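PDB 5L6G: xylooligosaccharide oxidase from Myceliophthora thermophila, which oxidises the C1 hydroxyl of xylooligosaccharides and related sugars to lactones, using bicovalently bound FAD and reducing oxygen to hydrogen peroxide. Local coordinates for residues V189-S194 and Q479-E484. Residues are numbered along the deposited sequence; the frame is centred on the assembly and turned at random.
Sequences VLANGS and QLDPTE. With NAG (2-acetamido-2-deoxy-beta-D-glucopyranose), chain C.
The carboxylate of Asp481 offers a face to Ala191, whose CB lies over OD1 at 3.3 Å. Asp481, first to leave the helical conformation, has CG anti to the backbone N (chi1 -175°), and its carboxylate reaches the Ala191 methyl; Leu485 N holds OD1, while Phe486 N and Lys477 hold OD2, which probably offsets its charge. The Asn192 amide has both ends engaged: ND2 carries the N-linked NAG, and OD1 closes an Asx turn by accepting Ser194 N at 3.1 Å, the donor tilted 33° from the carbonyl plane. The sugar O6 donates to Gln479 O at 2.9 Å, and its C6 rests against Leu190 CD1 (4.0 Å) and Leu480 CD2 (3.9 Å), two methyls that meet each other more loosely. The contact is a worked example of an N-linked sugar and ordered water filling out a small protein interface (162 Å² buried): one water accepts from Ala191 N and donates to Leu480 O, a second joins Leu480 O to NAG O5. The type I turn between strands 183-189 and 195-199, in the FAD-binding region, meets the C-terminal end of helix 470-480, while Val189, last in the strand before the turn, packs on helix 70-83.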
loop_
_atom_site.group_PDB
_atom_site.type_symbol
_atom_site.label_atom_id
_atom_site.label_comp_id
_atom_site.label_asym_id
_atom_site.label_seq_id
_atom_site.Cartn_x
_atom_site.Cartn_y
_atom_site.Cartn_z
ATOM N N VAL A 189 -1.679 -18.754 -8.799
ATOM C CA VAL A 189 -0.727 -19.633 -9.478
ATOM C C VAL A 189 0.452 -19.826 -8.541
ATOM O O VAL A 189 1.153 -18.865 -8.212
ATOM C CB VAL A 189 -0.219 -19.001 -10.786
ATOM C CG1 VAL A 189 0.789 -19.911 -11.488
ATOM C CG2 VAL A 189 -1.409 -18.712 -11.692
ATOM N N LEU A 190 0.665 -21.055 -8.107
ATOM C CA LEU A 190 1.771 -21.373 -7.207
ATOM C C LEU A 190 3.089 -21.551 -7.958
ATOM O O LEU A 190 3.111 -21.623 -9.178
ATOM C CB LEU A 190 1.445 -22.638 -6.416
ATOM C CG LEU A 190 0.151 -22.596 -5.612
ATOM C CD1 LEU A 190 -0.065 -23.929 -4.897
ATOM C CD2 LEU A 190 0.158 -21.475 -4.611
ATOM N N ALA A 191 4.180 -21.647 -7.193
ATOM C CA ALA A 191 5.517 -21.704 -7.740
ATOM C C ALA A 191 5.716 -22.848 -8.719
ATOM O O ALA A 191 6.514 -22.719 -9.638
ATOM C CB ALA A 191 6.545 -21.794 -6.612
ATOM N N ASN A 192 5.000 -23.953 -8.524
ATOM C CA ASN A 192 5.079 -25.094 -9.443
ATOM C C ASN A 192 3.987 -25.117 -10.518
ATOM O O ASN A 192 3.730 -26.155 -11.127
ATOM C CB ASN A 192 5.049 -26.409 -8.661
ATOM C CG ASN A 192 3.771 -26.594 -7.856
ATOM O OD1 ASN A 192 2.779 -25.855 -8.000
ATOM N ND2 ASN A 192 3.793 -27.604 -6.983
ATOM N N GLY A 193 3.355 -23.978 -10.767
ATOM C CA GLY A 193 2.327 -23.898 -11.790
ATOM C C GLY A 193 0.936 -24.361 -11.387
ATOM O O GLY A 193 -0.005 -24.173 -12.156
ATOM N N SER A 194 0.783 -24.948 -10.201
ATOM C CA SER A 194 -0.550 -25.340 -9.714
ATOM C C SER A 194 -1.459 -24.140 -9.515
ATOM O O SER A 194 -1.000 -23.042 -9.149
ATOM C CB SER A 194 -0.470 -26.108 -8.385
ATOM O OG SER A 194 0.051 -27.411 -8.559
ATOM N N GLN A 479 6.092 -24.248 2.733
ATOM C CA GLN A 479 5.114 -25.177 2.182
ATOM C C GLN A 479 4.737 -24.864 0.754
ATOM O O GLN A 479 4.510 -25.787 -0.025
ATOM C CB GLN A 479 3.841 -25.215 3.019
ATOM C CG GLN A 479 3.984 -25.911 4.361
ATOM C CD GLN A 479 2.787 -25.636 5.255
ATOM O OE1 GLN A 479 2.143 -24.610 5.135
ATOM N NE2 GLN A 479 2.484 -26.560 6.148
ATOM N N LEU A 480 4.639 -23.577 0.417
ATOM C CA LEU A 480 4.128 -23.168 -0.887
ATOM C C LEU A 480 5.204 -22.750 -1.879
ATOM O O LEU A 480 5.010 -22.907 -3.081
ATOM C CB LEU A 480 3.088 -22.052 -0.743
ATOM C CG LEU A 480 1.793 -22.433 -0.008
ATOM C CD1 LEU A 480 0.829 -21.253 0.013
ATOM C CD2 LEU A 480 1.109 -23.629 -0.634
ATOM N N ASP A 481 6.320 -22.217 -1.401
ATOM C CA ASP A 481 7.395 -21.797 -2.306
ATOM C C ASP A 481 8.774 -22.083 -1.715
ATOM O O ASP A 481 9.580 -21.163 -1.511
ATOM C CB ASP A 481 7.234 -20.325 -2.648
ATOM C CG ASP A 481 8.243 -19.847 -3.682
ATOM O OD1 ASP A 481 8.778 -20.694 -4.429
ATOM O OD2 ASP A 481 8.509 -18.633 -3.748
ATOM N N PRO A 482 9.052 -23.360 -1.437
ATOM C CA PRO A 482 10.318 -23.727 -0.797
ATOM C C PRO A 482 11.574 -23.344 -1.578
ATOM O O PRO A 482 12.627 -23.140 -0.967
ATOM C CB PRO A 482 10.240 -25.256 -0.703
ATOM C CG PRO A 482 9.307 -25.651 -1.789
ATOM C CD PRO A 482 8.268 -24.552 -1.796
ATOM N N THR A 483 11.488 -23.280 -2.904
ATOM C CA THR A 483 12.653 -22.890 -3.705
ATOM C C THR A 483 12.762 -21.366 -3.846
ATOM O O THR A 483 13.713 -20.870 -4.438
ATOM C CB THR A 483 12.653 -23.531 -5.112
ATOM O OG1 THR A 483 11.670 -22.896 -5.934
ATOM C CG2 THR A 483 12.376 -25.020 -5.043
ATOM N N GLU A 484 11.800 -20.621 -3.302
ATOM C CA GLU A 484 11.804 -19.168 -3.382
ATOM C C GLU A 484 11.846 -18.682 -4.816
ATOM O O GLU A 484 12.619 -17.785 -5.178
ATOM C CB GLU A 484 12.954 -18.553 -2.587
ATOM C CG GLU A 484 12.977 -18.968 -1.124
ATOM C CD GLU A 484 13.987 -18.175 -0.342
ATOM O OE1 GLU A 484 13.778 -16.969 -0.170
ATOM O OE2 GLU A 484 14.997 -18.752 0.069
HETATM C C1 NAG C . 2.652 -27.900 -6.155
HETATM C C2 NAG C . 2.702 -29.416 -5.952
HETATM C C3 NAG C . 1.622 -29.914 -5.017
HETATM C C4 NAG C . 1.607 -29.062 -3.766
HETATM C C5 NAG C . 1.621 -27.565 -4.080
HETATM C C6 NAG C . 1.769 -26.754 -2.792
HETATM C C7 NAG C . 3.651 -30.821 -7.673
HETATM C C8 NAG C . 3.470 -31.596 -8.952
HETATM N N2 NAG C . 2.603 -30.162 -7.188
HETATM O O3 NAG C . 1.817 -31.289 -4.723
HETATM O O4 NAG C . 0.405 -29.363 -3.096
HETATM O O5 NAG C . 2.727 -27.268 -4.906
HETATM O O6 NAG C . 3.102 -26.867 -2.341
HETATM O O7 NAG C . 4.746 -30.805 -7.111
HETATM O O HOH W 1 3.927 -20.827 -4.531
HETATM O O HOH W 2 4.557 -24.643 -5.250
#